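Local atomic coordinates of sortase, SrtB family (Streptococcus pneumoniae PCS8235, PDB entry 4Y4Q), a protein that probably acts as a cysteine transpeptidase of the sortase B family in the formation of the Type II pilus on the pneumococcal surface. Residues A[113-118]-A[126-131]; A[143-148]-A[172-177]; A[180-185]-A[232-237]; A[198-203]-A[218-223]; A[208-213]-A[236-241]. All blocks are in the same frame, centred on the assembly; numbering follows the deposited sequence.

Contact 1: residues A[113-118]-A[126-131]; sequences DARNNP and IIYGHH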
# COMPACT_ATOMS: atom_id res chain seq x y z
N ASP A 113 -3.14 -7.86 -3.48
CA ASP A 113 -2.77 -8.80 -4.54
C ASP A 113 -3.29 -10.17 -4.14
O ASP A 113 -3.17 -10.58 -2.99
CB ASP A 113 -1.25 -8.84 -4.69
CG ASP A 113 -0.81 -9.50 -5.98
OD1 ASP A 113 -0.93 -10.75 -6.11
OD2 ASP A 113 -0.35 -8.76 -6.88
N ALA A 114 -3.90 -10.87 -5.10
CA ALA A 114 -4.49 -12.19 -4.85
C ALA A 114 -3.49 -13.25 -4.36
O ALA A 114 -3.89 -14.27 -3.82
CB ALA A 114 -5.23 -12.69 -6.09
N ARG A 115 -2.20 -12.99 -4.55
CA ARG A 115 -1.15 -13.91 -4.14
C ARG A 115 -0.67 -13.67 -2.70
O ARG A 115 0.05 -14.51 -2.13
CB ARG A 115 0.04 -13.84 -5.13
CG ARG A 115 -0.25 -14.44 -6.52
CD ARG A 115 0.70 -13.91 -7.58
NE ARG A 115 0.69 -12.45 -7.64
CZ ARG A 115 1.47 -11.73 -8.44
NH1 ARG A 115 2.33 -12.34 -9.26
NH2 ARG A 115 1.40 -10.40 -8.43
N ASN A 116 -1.05 -12.53 -2.12
CA ASN A 116 -0.65 -12.20 -0.76
C ASN A 116 -1.54 -12.83 0.32
O ASN A 116 -2.73 -13.08 0.09
CB ASN A 116 -0.67 -10.69 -0.54
CG ASN A 116 0.61 -10.00 -0.99
OD1 ASN A 116 0.55 -8.94 -1.60
ND2 ASN A 116 1.76 -10.58 -0.65
N ASN A 117 -0.96 -13.08 1.49
CA ASN A 117 -1.74 -13.52 2.64
C ASN A 117 -2.62 -12.37 3.14
O ASN A 117 -2.13 -11.26 3.34
CB ASN A 117 -0.80 -14.01 3.75
CG ASN A 117 -1.53 -14.31 5.05
OD1 ASN A 117 -1.76 -13.43 5.88
ND2 ASN A 117 -1.90 -15.58 5.24
N PRO A 118 -3.92 -12.64 3.34
CA PRO A 118 -4.89 -11.59 3.67
C PRO A 118 -4.76 -11.06 5.09
O PRO A 118 -5.45 -10.10 5.43
CB PRO A 118 -6.24 -12.31 3.50
CG PRO A 118 -5.94 -13.75 3.79
CD PRO A 118 -4.55 -13.98 3.24
N ILE A 126 1.27 -6.16 -1.49
CA ILE A 126 1.02 -5.15 -2.51
C ILE A 126 -0.48 -4.91 -2.59
O ILE A 126 -1.28 -5.85 -2.72
CB ILE A 126 1.58 -5.58 -3.88
CG1 ILE A 126 3.07 -5.92 -3.73
CG2 ILE A 126 1.35 -4.49 -4.93
CD1 ILE A 126 3.72 -6.35 -5.02
N ILE A 127 -0.87 -3.64 -2.49
CA ILE A 127 -2.29 -3.28 -2.49
C ILE A 127 -2.55 -2.24 -3.58
O ILE A 127 -1.74 -1.34 -3.80
CB ILE A 127 -2.75 -2.80 -1.10
CG1 ILE A 127 -2.05 -1.51 -0.70
CG2 ILE A 127 -2.42 -3.85 -0.03
CD1 ILE A 127 -2.43 -1.05 0.70
N TYR A 128 -3.68 -2.38 -4.27
CA TYR A 128 -3.94 -1.63 -5.49
C TYR A 128 -5.13 -0.69 -5.35
O TYR A 128 -6.16 -1.06 -4.79
CB TYR A 128 -4.23 -2.60 -6.65
CG TYR A 128 -3.13 -3.60 -6.92
CD1 TYR A 128 -1.97 -3.22 -7.61
CD2 TYR A 128 -3.24 -4.92 -6.51
CE1 TYR A 128 -0.95 -4.14 -7.86
CE2 TYR A 128 -2.23 -5.85 -6.75
CZ TYR A 128 -1.09 -5.45 -7.43
OH TYR A 128 -0.08 -6.36 -7.68
N GLY A 129 -5.00 0.53 -5.87
CA GLY A 129 -6.16 1.39 -6.06
C GLY A 129 -6.38 1.63 -7.54
O GLY A 129 -5.57 2.30 -8.18
N HIS A 130 -7.47 1.10 -8.09
CA HIS A 130 -7.76 1.26 -9.51
C HIS A 130 -8.50 2.55 -9.80
O HIS A 130 -9.61 2.74 -9.31
CB HIS A 130 -8.59 0.09 -10.04
CG HIS A 130 -8.06 -1.26 -9.67
ND1 HIS A 130 -6.80 -1.69 -10.03
CD2 HIS A 130 -8.62 -2.29 -8.99
CE1 HIS A 130 -6.61 -2.92 -9.58
NE2 HIS A 130 -7.70 -3.31 -8.94
N HIS A 131 -7.91 3.42 -10.60
CA HIS A 131 -8.60 4.62 -11.06
C HIS A 131 -9.73 4.22 -12.01
O HIS A 131 -9.51 3.50 -12.98
CB HIS A 131 -7.61 5.58 -11.74
CG HIS A 131 -8.25 6.82 -12.30
ND1 HIS A 131 -7.52 7.79 -12.95
CD2 HIS A 131 -9.53 7.24 -12.33
CE1 HIS A 131 -8.32 8.75 -13.35
NE2 HIS A 131 -9.56 8.45 -12.99

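Contact 2: residues A[143-148]-A[172-177]; sequences KFADQE and MLEVDA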
# COMPACT_ATOMS: atom_id res chain seq x y z
N LYS A 143 0.49 12.72 -4.94
CA LYS A 143 0.97 13.94 -4.30
C LYS A 143 2.25 13.69 -3.53
O LYS A 143 2.98 14.62 -3.22
CB LYS A 143 -0.09 14.56 -3.37
CG LYS A 143 -1.38 14.94 -4.05
CD LYS A 143 -2.22 15.83 -3.14
CE LYS A 143 -3.61 16.07 -3.72
NZ LYS A 143 -4.43 16.90 -2.79
N PHE A 144 2.52 12.42 -3.23
CA PHE A 144 3.77 12.07 -2.56
C PHE A 144 4.99 12.27 -3.46
O PHE A 144 6.13 12.18 -3.01
CB PHE A 144 3.72 10.62 -2.03
CG PHE A 144 2.85 10.46 -0.80
CD1 PHE A 144 1.49 10.23 -0.92
CD2 PHE A 144 3.40 10.55 0.47
CE1 PHE A 144 0.68 10.09 0.22
CE2 PHE A 144 2.61 10.41 1.61
CZ PHE A 144 1.25 10.18 1.49
N ALA A 145 4.76 12.58 -4.74
CA ALA A 145 5.87 12.92 -5.62
C ALA A 145 6.45 14.30 -5.29
O ALA A 145 7.57 14.62 -5.69
CB ALA A 145 5.45 12.86 -7.08
N ASP A 146 5.69 15.10 -4.54
CA ASP A 146 6.16 16.41 -4.08
C ASP A 146 6.96 16.29 -2.78
O ASP A 146 6.52 15.65 -1.82
CB ASP A 146 4.98 17.37 -3.90
CG ASP A 146 5.42 18.76 -3.46
OD1 ASP A 146 6.07 19.47 -4.28
OD2 ASP A 146 5.13 19.14 -2.31
N GLN A 147 8.15 16.89 -2.76
CA GLN A 147 9.07 16.79 -1.63
C GLN A 147 8.38 17.14 -0.31
O GLN A 147 8.42 16.37 0.65
CB GLN A 147 10.28 17.72 -1.85
CG GLN A 147 11.42 17.57 -0.82
CD GLN A 147 12.07 16.18 -0.86
OE1 GLN A 147 11.77 15.31 -0.02
NE2 GLN A 147 12.95 15.96 -1.83
N GLU A 148 7.74 18.31 -0.27
CA GLU A 148 7.08 18.80 0.93
C GLU A 148 5.95 17.88 1.42
O GLU A 148 5.89 17.52 2.60
CB GLU A 148 6.55 20.21 0.65
CG GLU A 148 6.25 21.03 1.88
CD GLU A 148 5.92 22.47 1.51
OE1 GLU A 148 6.77 23.13 0.87
OE2 GLU A 148 4.81 22.93 1.86
N MET A 172 8.54 6.82 -1.75
CA MET A 172 7.65 6.94 -2.91
C MET A 172 8.45 6.65 -4.17
O MET A 172 9.61 7.08 -4.31
CB MET A 172 7.04 8.34 -3.00
CG MET A 172 5.74 8.42 -3.81
SD MET A 172 5.93 8.73 -5.58
CE MET A 172 7.41 9.65 -5.54
N LEU A 173 7.85 5.94 -5.11
CA LEU A 173 8.55 5.74 -6.36
C LEU A 173 7.56 5.73 -7.50
O LEU A 173 6.37 5.53 -7.26
CB LEU A 173 9.39 4.46 -6.33
CG LEU A 173 8.85 3.08 -5.93
CD1 LEU A 173 7.76 2.67 -6.83
CD2 LEU A 173 9.94 2.05 -6.07
N GLU A 174 8.07 5.93 -8.71
CA GLU A 174 7.26 5.80 -9.92
C GLU A 174 7.89 4.72 -10.77
O GLU A 174 9.12 4.68 -10.93
CB GLU A 174 7.19 7.14 -10.68
CG GLU A 174 6.45 8.25 -9.90
CD GLU A 174 6.47 9.61 -10.60
OE1 GLU A 174 7.18 9.77 -11.62
OE2 GLU A 174 5.79 10.54 -10.11
N VAL A 175 7.07 3.83 -11.32
CA VAL A 175 7.57 2.69 -12.08
C VAL A 175 6.60 2.38 -13.20
O VAL A 175 5.48 2.89 -13.22
CB VAL A 175 7.64 1.41 -11.21
CG1 VAL A 175 8.70 1.54 -10.14
CG2 VAL A 175 6.28 1.14 -10.57
N ASP A 176 7.03 1.50 -14.10
CA ASP A 176 6.15 1.00 -15.14
C ASP A 176 5.34 -0.15 -14.57
O ASP A 176 5.78 -0.82 -13.63
CB ASP A 176 6.97 0.53 -16.33
CG ASP A 176 6.14 -0.25 -17.32
OD1 ASP A 176 5.49 0.39 -18.17
OD2 ASP A 176 6.14 -1.51 -17.23
N ALA A 177 4.15 -0.39 -15.11
CA ALA A 177 3.22 -1.33 -14.50
C ALA A 177 3.69 -2.77 -14.63
O ALA A 177 3.26 -3.65 -13.86
CB ALA A 177 1.82 -1.17 -15.10

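Contact 3: residues A[180-185]-A[232-237]; sequences FNIYDP and RHIVVA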
# COMPACT_ATOMS: atom_id res chain seq x y z
N PHE A 180 8.31 -6.20 -12.95
CA PHE A 180 8.17 -7.33 -12.04
C PHE A 180 9.21 -7.32 -10.92
O PHE A 180 9.02 -7.97 -9.91
CB PHE A 180 8.17 -8.63 -12.82
CG PHE A 180 7.15 -8.67 -13.90
CD1 PHE A 180 5.80 -8.59 -13.60
CD2 PHE A 180 7.53 -8.74 -15.23
CE1 PHE A 180 4.84 -8.61 -14.61
CE2 PHE A 180 6.57 -8.77 -16.25
CZ PHE A 180 5.23 -8.71 -15.94
N ASN A 181 10.29 -6.56 -11.09
CA ASN A 181 11.24 -6.37 -10.00
C ASN A 181 10.55 -5.82 -8.75
O ASN A 181 11.00 -6.06 -7.64
CB ASN A 181 12.35 -5.38 -10.40
CG ASN A 181 13.29 -5.95 -11.43
OD1 ASN A 181 13.86 -7.02 -11.23
ND2 ASN A 181 13.44 -5.25 -12.55
N ILE A 182 9.47 -5.06 -8.95
CA ILE A 182 8.77 -4.39 -7.86
C ILE A 182 7.48 -5.12 -7.48
O ILE A 182 7.16 -5.29 -6.30
CB ILE A 182 8.36 -2.98 -8.29
CG1 ILE A 182 9.60 -2.17 -8.72
CG2 ILE A 182 7.48 -2.30 -7.20
CD1 ILE A 182 10.58 -1.91 -7.61
N TYR A 183 6.73 -5.51 -8.50
CA TYR A 183 5.46 -6.20 -8.32
C TYR A 183 5.67 -7.71 -8.24
O TYR A 183 5.23 -8.45 -9.11
CB TYR A 183 4.51 -5.86 -9.48
CG TYR A 183 4.08 -4.41 -9.52
CD1 TYR A 183 3.09 -3.93 -8.68
CD2 TYR A 183 4.69 -3.50 -10.40
CE1 TYR A 183 2.69 -2.59 -8.71
CE2 TYR A 183 4.30 -2.17 -10.44
CZ TYR A 183 3.30 -1.73 -9.59
OH TYR A 183 2.91 -0.41 -9.62
N ASP A 184 6.36 -8.14 -7.18
CA ASP A 184 6.59 -9.56 -6.89
C ASP A 184 6.23 -9.75 -5.43
O ASP A 184 7.08 -9.61 -4.54
CB ASP A 184 8.07 -9.89 -7.09
CG ASP A 184 8.37 -11.38 -6.96
OD1 ASP A 184 7.53 -12.15 -6.44
OD2 ASP A 184 9.47 -11.77 -7.39
N PRO A 185 4.95 -10.03 -5.16
CA PRO A 185 4.47 -10.01 -3.77
C PRO A 185 4.85 -11.30 -3.05
O PRO A 185 5.03 -12.34 -3.68
CB PRO A 185 2.95 -9.94 -3.94
CG PRO A 185 2.70 -10.76 -5.22
CD PRO A 185 3.91 -10.47 -6.11
N ARG A 232 2.75 3.88 -13.06
CA ARG A 232 2.12 3.74 -11.75
C ARG A 232 2.83 4.54 -10.65
O ARG A 232 4.01 4.77 -10.72
CB ARG A 232 2.07 2.28 -11.33
CG ARG A 232 1.31 1.35 -12.24
CD ARG A 232 -0.17 1.58 -12.23
NE ARG A 232 -0.90 0.59 -13.01
CZ ARG A 232 -1.19 0.69 -14.30
NH1 ARG A 232 -0.80 1.72 -15.00
NH2 ARG A 232 -1.87 -0.27 -14.88
N HIS A 233 2.08 4.91 -9.62
CA HIS A 233 2.64 5.59 -8.45
C HIS A 233 2.60 4.63 -7.27
O HIS A 233 1.59 3.95 -7.08
CB HIS A 233 1.77 6.79 -8.07
CG HIS A 233 1.92 7.98 -8.96
ND1 HIS A 233 3.13 8.60 -9.18
CD2 HIS A 233 0.99 8.69 -9.65
CE1 HIS A 233 2.95 9.64 -9.98
NE2 HIS A 233 1.66 9.72 -10.27
N ILE A 234 3.67 4.58 -6.47
CA ILE A 234 3.68 3.73 -5.29
C ILE A 234 4.20 4.46 -4.05
O ILE A 234 5.21 5.16 -4.13
CB ILE A 234 4.56 2.48 -5.53
CG1 ILE A 234 4.02 1.63 -6.69
CG2 ILE A 234 4.68 1.63 -4.25
CD1 ILE A 234 4.96 0.52 -7.11
N VAL A 235 3.49 4.33 -2.92
CA VAL A 235 4.10 4.69 -1.64
C VAL A 235 4.34 3.41 -0.86
O VAL A 235 3.54 2.48 -0.92
CB VAL A 235 3.30 5.72 -0.77
CG1 VAL A 235 3.23 7.05 -1.45
CG2 VAL A 235 1.92 5.22 -0.44
N VAL A 236 5.46 3.34 -0.15
CA VAL A 236 5.78 2.14 0.62
C VAL A 236 5.86 2.46 2.10
O VAL A 236 6.49 3.45 2.51
CB VAL A 236 7.11 1.51 0.17
CG1 VAL A 236 7.19 0.07 0.65
CG2 VAL A 236 7.22 1.54 -1.35
N ALA A 237 5.25 1.61 2.91
CA ALA A 237 5.18 1.84 4.35
C ALA A 237 5.60 0.60 5.12
O ALA A 237 5.33 -0.54 4.69
CB ALA A 237 3.78 2.21 4.73

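Contact 4: residues A[198-203]-A[218-223]; sequences DHLLSV and IILLST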
# COMPACT_ATOMS: atom_id res chain seq x y z
N ASP A 198 16.74 -3.74 -1.16
CA ASP A 198 17.85 -2.94 -1.64
C ASP A 198 17.54 -2.31 -3.00
O ASP A 198 17.89 -1.15 -3.25
CB ASP A 198 19.13 -3.78 -1.71
CG ASP A 198 19.79 -3.98 -0.35
OD1 ASP A 198 19.15 -3.68 0.68
OD2 ASP A 198 20.94 -4.45 -0.30
N HIS A 199 16.89 -3.06 -3.87
CA HIS A 199 16.54 -2.55 -5.20
C HIS A 199 15.43 -1.52 -5.08
O HIS A 199 15.52 -0.42 -5.64
CB HIS A 199 16.13 -3.67 -6.17
CG HIS A 199 15.69 -3.16 -7.51
ND1 HIS A 199 14.37 -2.98 -7.85
CD2 HIS A 199 16.41 -2.75 -8.58
CE1 HIS A 199 14.29 -2.49 -9.08
NE2 HIS A 199 15.51 -2.34 -9.54
N LEU A 200 14.38 -1.88 -4.34
CA LEU A 200 13.25 -0.98 -4.09
C LEU A 200 13.75 0.41 -3.66
O LEU A 200 13.37 1.42 -4.24
CB LEU A 200 12.33 -1.58 -3.03
CG LEU A 200 10.96 -0.94 -2.81
CD1 LEU A 200 10.14 -0.92 -4.10
CD2 LEU A 200 10.22 -1.68 -1.72
N LEU A 201 14.63 0.45 -2.68
CA LEU A 201 15.18 1.71 -2.21
C LEU A 201 16.00 2.43 -3.29
O LEU A 201 15.96 3.66 -3.39
CB LEU A 201 16.02 1.49 -0.95
CG LEU A 201 15.17 1.08 0.27
CD1 LEU A 201 16.03 0.54 1.42
CD2 LEU A 201 14.32 2.27 0.75
N SER A 202 16.73 1.68 -4.11
CA SER A 202 17.64 2.30 -5.07
C SER A 202 16.91 3.07 -6.17
O SER A 202 17.50 3.96 -6.79
CB SER A 202 18.60 1.27 -5.69
OG SER A 202 17.89 0.29 -6.43
N VAL A 203 15.65 2.74 -6.42
CA VAL A 203 14.89 3.41 -7.47
C VAL A 203 13.87 4.41 -6.90
O VAL A 203 12.96 4.87 -7.61
CB VAL A 203 14.18 2.39 -8.39
CG1 VAL A 203 15.21 1.51 -9.10
CG2 VAL A 203 13.21 1.53 -7.59
N ILE A 218 6.25 -4.92 5.19
CA ILE A 218 5.97 -3.68 4.47
C ILE A 218 4.77 -3.80 3.54
O ILE A 218 4.29 -4.90 3.22
CB ILE A 218 7.18 -3.21 3.68
CG1 ILE A 218 7.45 -4.14 2.51
CG2 ILE A 218 8.43 -3.13 4.59
CD1 ILE A 218 8.68 -3.71 1.76
N ILE A 219 4.28 -2.64 3.12
CA ILE A 219 3.13 -2.57 2.23
C ILE A 219 3.46 -1.64 1.06
O ILE A 219 4.01 -0.55 1.26
CB ILE A 219 1.94 -1.99 2.97
CG1 ILE A 219 1.47 -2.96 4.06
CG2 ILE A 219 0.81 -1.70 2.02
CD1 ILE A 219 0.37 -2.38 4.92
N LEU A 220 3.13 -2.07 -0.16
CA LEU A 220 3.26 -1.21 -1.33
C LEU A 220 1.87 -0.81 -1.77
O LEU A 220 1.04 -1.65 -2.15
CB LEU A 220 3.98 -1.91 -2.48
CG LEU A 220 5.49 -2.12 -2.40
CD1 LEU A 220 5.83 -3.21 -1.39
CD2 LEU A 220 6.06 -2.48 -3.75
N LEU A 221 1.59 0.49 -1.73
CA LEU A 221 0.29 0.96 -2.18
C LEU A 221 0.48 1.58 -3.56
O LEU A 221 1.22 2.56 -3.72
CB LEU A 221 -0.29 1.98 -1.20
CG LEU A 221 -1.50 2.81 -1.67
CD1 LEU A 221 -2.66 1.92 -2.07
CD2 LEU A 221 -1.93 3.79 -0.59
N SER A 222 -0.20 1.01 -4.55
CA SER A 222 0.08 1.33 -5.94
C SER A 222 -1.16 1.85 -6.66
O SER A 222 -2.24 1.28 -6.52
CB SER A 222 0.58 0.05 -6.64
OG SER A 222 0.61 0.19 -8.06
N THR A 223 -1.00 2.91 -7.45
CA THR A 223 -2.12 3.46 -8.20
C THR A 223 -1.73 4.00 -9.57
O THR A 223 -0.54 4.14 -9.87
CB THR A 223 -2.82 4.58 -7.42
OG1 THR A 223 -4.11 4.82 -7.99
CG2 THR A 223 -1.99 5.85 -7.50

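Contact 5: residues A[208-213]-A[236-241]; sequences RDISLS and VAKITD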
# COMPACT_ATOMS: atom_id res chain seq x y z
N ARG A 208 12.92 8.06 3.09
CA ARG A 208 13.52 8.49 4.36
C ARG A 208 14.23 7.29 4.96
O ARG A 208 13.81 6.16 4.77
CB ARG A 208 12.47 9.03 5.34
CG ARG A 208 11.23 8.15 5.52
CD ARG A 208 10.31 8.68 6.64
NE ARG A 208 9.89 10.06 6.40
CZ ARG A 208 8.81 10.40 5.71
NH1 ARG A 208 8.02 9.45 5.22
NH2 ARG A 208 8.50 11.68 5.52
N ASP A 209 15.31 7.54 5.68
CA ASP A 209 16.06 6.47 6.31
C ASP A 209 15.33 5.99 7.57
O ASP A 209 15.24 6.73 8.55
CB ASP A 209 17.46 6.95 6.66
CG ASP A 209 18.44 5.80 6.85
OD1 ASP A 209 18.07 4.80 7.50
OD2 ASP A 209 19.58 5.90 6.34
N ILE A 210 14.78 4.77 7.54
CA ILE A 210 14.29 4.14 8.78
C ILE A 210 14.80 2.71 8.94
O ILE A 210 15.43 2.15 8.03
CB ILE A 210 12.74 4.16 8.92
CG1 ILE A 210 12.07 3.19 7.95
CG2 ILE A 210 12.19 5.58 8.74
CD1 ILE A 210 10.55 3.13 8.15
N SER A 211 14.54 2.12 10.11
CA SER A 211 15.07 0.80 10.44
C SER A 211 14.33 -0.29 9.68
O SER A 211 13.16 -0.57 9.96
CB SER A 211 14.98 0.55 11.95
OG SER A 211 15.57 -0.69 12.30
N LEU A 212 15.01 -0.91 8.72
CA LEU A 212 14.37 -1.87 7.82
C LEU A 212 15.13 -3.17 7.66
O LEU A 212 16.31 -3.20 7.30
CB LEU A 212 14.16 -1.24 6.44
CG LEU A 212 12.76 -0.68 6.22
CD1 LEU A 212 12.59 -0.25 4.77
CD2 LEU A 212 11.74 -1.73 6.61
N SER A 213 14.42 -4.27 7.92
CA SER A 213 15.01 -5.60 7.81
C SER A 213 13.98 -6.60 7.28
O SER A 213 12.77 -6.33 7.31
CB SER A 213 15.56 -6.05 9.17
OG SER A 213 14.54 -6.08 10.15
N VAL A 236 5.46 3.34 -0.15
CA VAL A 236 5.78 2.14 0.62
C VAL A 236 5.86 2.46 2.10
O VAL A 236 6.49 3.45 2.51
CB VAL A 236 7.11 1.51 0.17
CG1 VAL A 236 7.19 0.07 0.65
CG2 VAL A 236 7.22 1.54 -1.35
N ALA A 237 5.25 1.61 2.91
CA ALA A 237 5.18 1.84 4.35
C ALA A 237 5.60 0.60 5.12
O ALA A 237 5.33 -0.54 4.69
CB ALA A 237 3.78 2.21 4.73
N LYS A 238 6.25 0.83 6.26
CA LYS A 238 6.53 -0.24 7.21
C LYS A 238 5.36 -0.39 8.16
O LYS A 238 4.79 0.61 8.62
CB LYS A 238 7.77 0.10 8.03
CG LYS A 238 8.06 -0.87 9.17
CD LYS A 238 9.33 -0.46 9.90
CE LYS A 238 9.65 -1.39 11.07
NZ LYS A 238 10.93 -1.03 11.75
N ILE A 239 5.00 -1.63 8.49
CA ILE A 239 4.00 -1.84 9.53
C ILE A 239 4.67 -1.82 10.90
O ILE A 239 5.69 -2.49 11.11
CB ILE A 239 3.24 -3.15 9.31
CG1 ILE A 239 2.68 -3.19 7.88
CG2 ILE A 239 2.12 -3.30 10.33
CD1 ILE A 239 1.88 -4.45 7.56
N THR A 240 4.12 -1.03 11.82
CA THR A 240 4.74 -0.81 13.12
C THR A 240 3.76 -1.09 14.26
O THR A 240 2.56 -1.21 14.04
CB THR A 240 5.21 0.66 13.27
OG1 THR A 240 4.07 1.53 13.33
CG2 THR A 240 6.09 1.09 12.12
N ASP A 241 4.28 -1.18 15.48
CA ASP A 241 3.42 -1.31 16.64
C ASP A 241 3.04 0.08 17.14
O ASP A 241 3.90 0.96 17.21
CB ASP A 241 4.14 -2.09 17.75
CG ASP A 241 4.87 -3.31 17.23
OD1 ASP A 241 4.23 -4.37 17.07
OD2 ASP A 241 6.09 -3.21 16.98

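Contact 1: residues A[113-118]-A[126-131]
Asp113 and Ile126 are joined by a backbone hydrogen bond, Asp113 N to Ile126 O at 2.8 Å. A second bond to the same residue is mixed: Ile126 N donates to Asn116 OD1 at 2.9 Å, approaching 32° off the carbonyl plane. Side chains supply the third, in which Tyr128 OH donates a hydrogen bond to Asp113 OD2 at 2.5 Å, on the lone pair turned from the other oxygen. With chi1 at -165°, the Asp113 CG lies opposite the main-chain nitrogen, and the carboxylate meets the edge of the Tyr128 ring. Charge fixes its rotation: Arg115 grips it side-on, Arg115 NE to Asp113 OD1 at 2.8 Å, a salt bridge, and Arg115 NH2 to Asp113 OD2 at 2.9 Å. With Arg115 N also on OD1, an Asx turn within a type I turn, each oxygen has two donors. The contact pins the loop following strand 110-112 onto strand 124-129, whose other edge runs parallel to strand 218-225, while Pro185 packs on Arg115 and Asn116.

Contact 2: residues A[143-148]-A[172-177]
This is apolar packing without a hydrogen bond, made where the turn between helices 139-143 and 147-152 packs on strand 163-176, chiefly on Met172. Two residues of the turn carry it. The first is Phe144, whose CB lies 3.5 Å from Met172 CG; the ring itself leads away, to meet Phe149 edge-to-face. The second is Ala145, whose CA stands 3.6 Å from Met172 CE, with its CB 4.1 Å from that same methyl group.

The Met172 side chain reaches both because it is bent. It sets CG anti to the backbone N (chi1 -158°) and then bends at chi2 (-90°) and again at chi3, so the chain passes Phe144 with its CG and ends with CE against Ala145 CA. Met172 CE also lies 3.8 Å from Phe144 O. Farther along the strand, Glu174 is extended beyond CG and brings OE2 to 3.8 Å from Ala145 CB, a van der Waals approach. The turn is type I from Lys143 to Asp146, closed by Asp146 N to Lys143 O at 3.1 Å, and Asp146 caps the following helix through Phe149 N.

Ala145 O accepts from His206 NE2, outside the two segments. With no hydrogen bond across the contact, the attraction comes from close fitting of the Met172 CG and CE against Phe144 CB and Ala145 CA.

Contact 3: residues A[180-185]-A[232-237]
The nearest CA atoms of the two segments, those of Ile182 and Ile234, are 9.9 Å apart, so side chains alone bridge the gap between an irregular loop and strand 231-240. Ile234 is the hub. Its CD1 lies 3.8 Å from Ile182 CG2, the two isoleucines sliding past each other in opposite directions, and 3.7 Å from Tyr183 CZ, reaching the ring obliquely. Tyr183, the central residue of an inverse gamma turn, comes from the opposite direction. Its CG stands anti to the carbonyl carbon (chi1 -67°), which sends the phenol toward the strand although the first side-chain bond does not point there.

The hydroxyl end is lodged among carbons: Tyr183 OH is 3.4 Å from Ile234 CD1 and 3.3 Å from Arg232 CB. Its polar need is met by a hydrogen bond with Ser222 OG on the adjoining strand. Arg232 crosses the phenol at about a right angle; the ring and guanidinium planes are 71° apart, and only the aliphatic root, CB and CG, touches it.

Strand 231-240 runs between strands 163-176 and 218-225, antiparallel to both. Over this part of the sheet the loop is backed by helix 190-202, which meets Ile182 through His199 and Leu200, with Tyr196 OH bonded to Ile182 O.

Contact 4: residues A[198-203]-A[218-223]
Helix 190-202 packs on one side of the sortase sheet, and here a single residue, Leu200, reaches across to Ile218 and Leu220 of strand 218-225. The separation is that of a helix laid over a sheet: Leu200 CA and Leu220 CA are 10.4 Å apart, and the gap is crossed by side-chain carbons alone. Leu200 divides its two methyls between two partners. Leu200 CD2 meets Ile218 CD1 at 4.3 Å and Leu200 CD1 meets Leu220 CD2 at 4.4 Å, so branch ends touch branch ends, loosely. The side chain is directed there with CG opposite the backbone N (chi1 -169°).

Ile218 and Leu220 are two apart on the strand and so look to the same side, toward the helix; Ile219 and Leu221 pack instead on Ile127. The strand runs on through Ser222 and Thr223, part of a Leu-Ser-Thr-Cys sequence resembling the signature that in sortases leads to the active-site cysteine.

Just beyond Leu200 the helix ends, Val203 being the first residue to leave helical backbone angles. There Ser202 OG donates to His199 O at 2.6 Å, in the carbonyl plane on a lone pair (C=O...O angle 117°). His199 O also accepts from Val203 N at 3.3 Å.

Contact 5: residues A[208-213]-A[236-241]
No aromatic ring enters the contact between Ser211 and Lys238; the flat group that counts is the peptide carbonyl of Ser211. The ammonium of Lys238 comes to its oxygen end, NZ to Ser211 O at 2.9 Å, rather than over a face. The C=O...N angle of 155° and a tilt of 16° from the carbonyl plane place the donor close to that plane and well out in front of the oxygen. This is the one hydrogen bond between the two segments.

Lys238 gets there fully extended. CG is anti to the backbone N (chi1 173°), and every later torsion is also extended, so the chain stands out straight from the strand. Its methylenes make the remaining contacts. Ile210 CD1 rests 4.1 Å from Lys238 CB and 4.2 Å from Lys238 CD, the two side chains meeting at a slant; farther along, Leu212 CD2 lies 4.3 Å from Lys238 CD. The lysine thus uses its aliphatic length against two loop residues and its charged end on a backbone oxygen, with Asp216 OD2 offering only a long, weak ion pair.

In the fold this is a surface contact, tying the loop between strands 206-207 and 218-225 to the last part of strand 231-240. Ile210 and Leu212 also touch Phe170 of strand 163-176, and Leu212 reaches Ile218 of strand 218-225.

How the contacts relate
From the N terminus, contact 1 closes first, over the short connection from strand 110-112 to strand 124-129. Contact 2 follows in series, closing the longer excursion through helix 147-152 and strand 155-160 to strand 163-176. Contact 3 then spans from residue 180 to strand 231-240 and encloses contact 4, which joins helix 190-202 to strand 218-225; their centres are about 5 Å apart. Contact 5 crosses contact 4, its segments alternating with 198-203 and 218-223, and ends on the strand used by contact 3, sharing Val236 and Ala237. Contact 1 touches contact 3 at Pro185 and Tyr183. All five reach one mixed sheet, tying loops and helices to its strands.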